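Local coordinates for protein thiol-activated cytolysin (Desulfobulbus propionicus, PDB 6NAL) that probably binds target membranes and oligomerises into large beta-barrel pores, as cholesterol-dependent cytolysins and their relatives do, at residues A[99-104]-A[109-114]; A[123-128]-A[198-203]. All blocks are in the same frame, centred on the assembly; numbering follows the deposited sequence.

Contact 1 (A[99-104]-A[109-114]); sequences NITVDL and DISFKV
I100 and F112 face each other as a hydrogen-bonded antiparallel pair. N of I100 gives a nearly straight bond to O of F112 (2.8 Å, 170° at the hydrogen), and N of F112 returns one to O of I100 at 2.9 Å. One step further, N of V102 bonds to O of I110 at 3.0 Å. The non-hydrogen-bonded couples, T101 with S111 between these pairs and N99 with K113 beyond I100 and F112, bring their CA atoms closer together.

The apolar contacts gather on the side of I100, V102, I110 and F112. With chi1 at 70°, CG of F112 sits between its own backbone N and carbonyl carbon, and the ring swings back across the neighbouring strand. There CB of I100 lies over one ring face in a CH-pi contact, 3.8 Å from the centroid of F112, and CG2 of I100 reaches the rim at CZ. CG2 of V102 lies more loosely near the ring edge. I128 of helix 118-133 packs against V102, I110 and F112 from this same side.

Polar groups occupy the other side. The chain of K113 bends at its last two torsions, bringing NZ to OD1 of N99 at 2.8 Å in a weak hydrogen bond. OG1 of T101 rests against CB of S111. Near the turn, the carboxylates of D103 and D109 come close, OD1 of D103 to OD1 of D109 at 3.0 Å with planes 42° apart; such proximity would tend to favour a proton on one of them.

With just four residues linking the segments, this is a two-stranded antiparallel beta hairpin, apolar on one side and polar on the other, at the margin of the large antiparallel sheet of the cytolysin.

Contact 2 (A[123-128]-A[198-203]); sequences AGINDI and YSVSAE
I125 projects from helix 118-133 straight at V200 on strand 187-202, and the two side chains meet tip to tip. CD1 of I125 leads, 3.8 Å from CG2 of V200 and 4.0 Å from its CG1, so the terminal methyl is set against both branches of the valine. The isoleucine is extended (chi2 171°), which carries CD1 away from the helix backbone and across to the strand. CG1 of I125 follows behind it, still within van der Waals range of CG2 of V200.

The other branch of I125 serves Y198, two residues earlier on the strand and on the same side of it. CG2 of I125 comes to 4.4 Å from CE2 of Y198, a looser contact in which the methyl meets the ring obliquely. Y240 of strand 232-250 continues the apolar surface, touching both I125 and V200, while its ring meets that of Y198 with the planes about 15° apart.

All three touching residues are buried. The segments meet through aliphatic carbons, mostly methyls, and one aromatic ring carbon, which implies that this helix-to-sheet junction rests on dispersion and the exclusion of water and lacks the directional bonds that would fix an exact register.

In the fold
Contact 1 and contact 2 form one layered unit, their centres about 5 Å apart. Strand 98-103 joins them: its outer neighbour is strand 110-114, and its other neighbour is strand 187-202, with probable hydrogen bonds from N of D103 to O of S199 and from N of S201 to O of T101, both 2.9 Å. Helix 118-133 follows strand 110-114 in the chain and folds back over the sheet. There CD1 of I128 packs 3.5 Å from CD1 of F112, while I125, one turn earlier, covers strand 187-202. The hairpin and the longer strand thus share a helical cover, well away from the centre of the chain.

Contact 1 (A[99-104]-A[109-114])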
loop_
_atom_site.group_PDB
_atom_site.type_symbol
_atom_site.label_atom_id
_atom_site.label_comp_id
_atom_site.label_asym_id
_atom_site.label_seq_id
_atom_site.Cartn_x
_atom_site.Cartn_y
_atom_site.Cartn_z
ATOM N N ASN A 99 -30.982 45.127 -12.607
ATOM C CA ASN A 99 -31.861 44.046 -13.036
ATOM C C ASN A 99 -31.576 42.780 -12.237
ATOM O O ASN A 99 -30.450 42.271 -12.233
ATOM C CB ASN A 99 -31.719 43.773 -14.526
ATOM C CG ASN A 99 -32.741 44.536 -15.345
ATOM O OD1 ASN A 99 -32.503 45.680 -15.720
ATOM N ND2 ASN A 99 -33.894 43.913 -15.609
ATOM N N ILE A 100 -32.608 42.295 -11.554
ATOM C CA ILE A 100 -32.572 41.101 -10.727
ATOM C C ILE A 100 -33.404 40.055 -11.447
ATOM O O ILE A 100 -34.522 40.346 -11.883
ATOM C CB ILE A 100 -33.141 41.383 -9.331
ATOM C CG1 ILE A 100 -32.331 42.480 -8.629
ATOM C CG2 ILE A 100 -33.203 40.112 -8.499
ATOM C CD1 ILE A 100 -30.962 42.050 -8.212
ATOM N N THR A 101 -32.859 38.858 -11.613
ATOM C CA THR A 101 -33.531 37.805 -12.369
ATOM C C THR A 101 -33.635 36.557 -11.503
ATOM O O THR A 101 -32.640 36.111 -10.933
ATOM C CB THR A 101 -32.761 37.503 -13.664
ATOM O OG1 THR A 101 -32.735 38.688 -14.476
ATOM C CG2 THR A 101 -33.362 36.332 -14.417
ATOM N N VAL A 102 -34.851 36.053 -11.356
ATOM C CA VAL A 102 -35.129 34.825 -10.633
ATOM C C VAL A 102 -35.212 33.710 -11.651
ATOM O O VAL A 102 -36.021 33.781 -12.570
ATOM C CB VAL A 102 -36.451 34.902 -9.860
ATOM C CG1 VAL A 102 -36.680 33.633 -9.126
ATOM C CG2 VAL A 102 -36.453 36.102 -8.958
ATOM N N ASP A 103 -34.428 32.671 -11.462
ATOM C CA ASP A 103 -34.440 31.533 -12.364
ATOM C C ASP A 103 -35.151 30.387 -11.667
ATOM O O ASP A 103 -34.562 29.731 -10.798
ATOM C CB ASP A 103 -33.034 31.116 -12.759
ATOM C CG ASP A 103 -33.025 29.758 -13.452
ATOM O OD1 ASP A 103 -33.957 29.527 -14.279
ATOM O OD2 ASP A 103 -32.121 28.919 -13.146
ATOM N N LEU A 104 -36.448 30.164 -12.027
ATOM C CA LEU A 104 -37.047 28.970 -11.463
ATOM C C LEU A 104 -37.174 27.890 -12.520
ATOM O O LEU A 104 -37.563 28.183 -13.647
ATOM C CB LEU A 104 -38.426 29.175 -10.866
ATOM C CG LEU A 104 -38.451 30.312 -9.882
ATOM C CD1 LEU A 104 -38.999 31.509 -10.648
ATOM C CD2 LEU A 104 -39.328 29.995 -8.720
ATOM N N ASP A 109 -37.549 32.827 -17.130
ATOM C CA ASP A 109 -36.910 33.716 -16.158
ATOM C C ASP A 109 -37.621 35.066 -16.090
ATOM O O ASP A 109 -37.701 35.787 -17.093
ATOM C CB ASP A 109 -35.435 33.929 -16.525
ATOM C CG ASP A 109 -34.549 32.725 -16.199
ATOM O OD1 ASP A 109 -35.070 31.573 -16.105
ATOM O OD2 ASP A 109 -33.320 32.950 -16.058
ATOM N N ILE A 110 -38.108 35.413 -14.894
ATOM C CA ILE A 110 -38.780 36.687 -14.638
ATOM C C ILE A 110 -37.757 37.617 -13.995
ATOM O O ILE A 110 -37.035 37.211 -13.070
ATOM C CB ILE A 110 -40.015 36.504 -13.726
ATOM C CG1 ILE A 110 -41.120 35.690 -14.415
ATOM C CG2 ILE A 110 -40.564 37.851 -13.322
ATOM C CD1 ILE A 110 -42.325 35.365 -13.553
ATOM N N SER A 111 -37.682 38.856 -14.470
ATOM C CA SER A 111 -36.799 39.825 -13.848
ATOM C C SER A 111 -37.543 41.093 -13.403
ATOM O O SER A 111 -38.709 41.349 -13.717
ATOM C CB SER A 111 -35.594 40.151 -14.767
ATOM O OG SER A 111 -35.925 40.811 -15.969
ATOM N N PHE A 112 -36.855 41.859 -12.579
ATOM C CA PHE A 112 -37.405 43.051 -11.982
ATOM C C PHE A 112 -36.222 43.951 -11.682
ATOM O O PHE A 112 -35.092 43.485 -11.499
ATOM C CB PHE A 112 -38.262 42.711 -10.765
ATOM C CG PHE A 112 -37.508 42.240 -9.611
ATOM C CD1 PHE A 112 -37.399 40.891 -9.358
ATOM C CD2 PHE A 112 -36.916 43.139 -8.756
ATOM C CE1 PHE A 112 -36.697 40.432 -8.271
ATOM C CE2 PHE A 112 -36.193 42.693 -7.650
ATOM C CZ PHE A 112 -36.084 41.344 -7.408
ATOM N N LYS A 113 -36.470 45.247 -11.771
ATOM C CA LYS A 113 -35.443 46.264 -11.646
ATOM C C LYS A 113 -35.746 47.005 -10.359
ATOM O O LYS A 113 -36.861 47.474 -10.173
ATOM C CB LYS A 113 -35.450 47.200 -12.855
ATOM C CG LYS A 113 -34.094 47.762 -13.256
ATOM C CD LYS A 113 -34.281 48.810 -14.344
ATOM C CE LYS A 113 -33.447 48.510 -15.592
ATOM N NZ LYS A 113 -31.972 48.429 -15.304
ATOM N N VAL A 114 -34.780 47.085 -9.458
ATOM C CA VAL A 114 -34.937 47.850 -8.227
ATOM C C VAL A 114 -33.557 48.262 -7.731
ATOM O O VAL A 114 -32.519 47.743 -8.175
ATOM C CB VAL A 114 -35.689 47.062 -7.133
ATOM C CG1 VAL A 114 -34.939 45.811 -6.767
ATOM C CG2 VAL A 114 -35.886 47.947 -5.907
#

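Contact 2 (A[123-128]-A[198-203])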
loop_
_atom_site.group_PDB
_atom_site.type_symbol
_atom_site.label_atom_id
_atom_site.label_comp_id
_atom_site.label_asym_id
_atom_site.label_seq_id
_atom_site.Cartn_x
_atom_site.Cartn_y
_atom_site.Cartn_z
ATOM N N ALA A 123 -38.225 41.335 -1.178
ATOM C CA ALA A 123 -39.624 41.484 -1.571
ATOM C C ALA A 123 -39.840 41.068 -3.021
ATOM O O ALA A 123 -40.792 40.342 -3.332
ATOM C CB ALA A 123 -40.067 42.931 -1.382
ATOM N N GLY A 124 -38.973 41.539 -3.931
ATOM C CA GLY A 124 -39.089 41.149 -5.329
ATOM C C GLY A 124 -39.004 39.652 -5.555
ATOM O O GLY A 124 -39.746 39.096 -6.385
ATOM N N ILE A 125 -38.077 38.981 -4.849
ATOM C CA ILE A 125 -37.939 37.533 -4.985
ATOM C C ILE A 125 -39.200 36.847 -4.496
ATOM O O ILE A 125 -39.743 35.948 -5.154
ATOM C CB ILE A 125 -36.704 37.040 -4.212
ATOM C CG1 ILE A 125 -35.445 37.522 -4.910
ATOM C CG2 ILE A 125 -36.671 35.514 -4.106
ATOM C CD1 ILE A 125 -34.124 37.285 -4.126
ATOM N N ASN A 126 -39.696 37.280 -3.338
ATOM C CA ASN A 126 -40.850 36.630 -2.746
ATOM C C ASN A 126 -42.125 36.907 -3.523
ATOM O O ASN A 126 -43.068 36.115 -3.437
ATOM C CB ASN A 126 -41.011 37.067 -1.306
ATOM C CG ASN A 126 -40.097 36.322 -0.394
ATOM O OD1 ASN A 126 -39.772 35.136 -0.609
ATOM N ND2 ASN A 126 -39.675 36.997 0.642
ATOM N N ASP A 127 -42.167 38.003 -4.281
ATOM C CA ASP A 127 -43.303 38.248 -5.155
ATOM C C ASP A 127 -43.311 37.260 -6.315
ATOM O O ASP A 127 -44.267 36.498 -6.487
ATOM C CB ASP A 127 -43.272 39.682 -5.653
ATOM C CG ASP A 127 -44.495 40.026 -6.470
ATOM O OD1 ASP A 127 -44.345 40.770 -7.464
ATOM O OD2 ASP A 127 -45.598 39.522 -6.133
ATOM N N ILE A 128 -42.235 37.233 -7.106
ATOM C CA ILE A 128 -42.105 36.247 -8.180
ATOM C C ILE A 128 -42.362 34.830 -7.668
ATOM O O ILE A 128 -42.938 33.991 -8.373
ATOM C CB ILE A 128 -40.714 36.367 -8.826
ATOM C CG1 ILE A 128 -40.606 37.758 -9.432
ATOM C CG2 ILE A 128 -40.491 35.261 -9.850
ATOM C CD1 ILE A 128 -39.267 38.055 -9.998
ATOM N N TYR A 198 -33.916 27.004 -6.448
ATOM C CA TYR A 198 -33.834 28.048 -7.459
ATOM C C TYR A 198 -32.615 28.948 -7.246
ATOM O O TYR A 198 -31.977 28.937 -6.193
ATOM C CB TYR A 198 -35.090 28.926 -7.454
ATOM C CG TYR A 198 -35.376 29.567 -6.100
ATOM C CD1 TYR A 198 -36.100 28.889 -5.132
ATOM C CD2 TYR A 198 -34.911 30.865 -5.773
ATOM C CE1 TYR A 198 -36.385 29.487 -3.900
ATOM C CE2 TYR A 198 -35.191 31.429 -4.555
ATOM C CZ TYR A 198 -35.944 30.736 -3.646
ATOM O OH TYR A 198 -36.203 31.275 -2.419
ATOM N N SER A 199 -32.353 29.797 -8.246
ATOM C CA SER A 199 -31.274 30.768 -8.186
ATOM C C SER A 199 -31.776 32.183 -8.484
ATOM O O SER A 199 -32.812 32.384 -9.118
ATOM C CB SER A 199 -30.158 30.408 -9.170
ATOM O OG SER A 199 -29.514 29.216 -8.785
ATOM N N VAL A 200 -31.012 33.172 -8.008
ATOM C CA VAL A 200 -31.273 34.574 -8.283
ATOM C C VAL A 200 -29.967 35.257 -8.652
ATOM O O VAL A 200 -29.011 35.257 -7.861
ATOM C CB VAL A 200 -31.927 35.310 -7.106
ATOM C CG1 VAL A 200 -32.181 36.742 -7.545
ATOM C CG2 VAL A 200 -33.204 34.624 -6.623
ATOM N N SER A 201 -29.937 35.883 -9.830
ATOM C CA SER A 201 -28.756 36.540 -10.353
ATOM C C SER A 201 -29.035 38.032 -10.491
ATOM O O SER A 201 -30.180 38.491 -10.383
ATOM C CB SER A 201 -28.360 35.906 -11.690
ATOM O OG SER A 201 -29.374 36.118 -12.653
ATOM N N ALA A 202 -27.974 38.789 -10.716
ATOM C CA ALA A 202 -28.082 40.232 -10.885
ATOM C C ALA A 202 -27.064 40.665 -11.924
ATOM O O ALA A 202 -25.936 40.172 -11.918
ATOM C CB ALA A 202 -27.859 40.944 -9.555
ATOM N N GLU A 203 -27.475 41.536 -12.846
ATOM C CA GLU A 203 -26.613 41.972 -13.943
ATOM C C GLU A 203 -25.795 43.183 -13.507
ATOM O O GLU A 203 -26.334 44.142 -12.957
ATOM C CB GLU A 203 -27.447 42.289 -15.189
ATOM C CG GLU A 203 -27.882 43.745 -15.356
ATOM C CD GLU A 203 -28.883 43.961 -16.512
ATOM O OE1 GLU A 203 -29.199 42.983 -17.239
ATOM O OE2 GLU A 203 -29.361 45.117 -16.670
#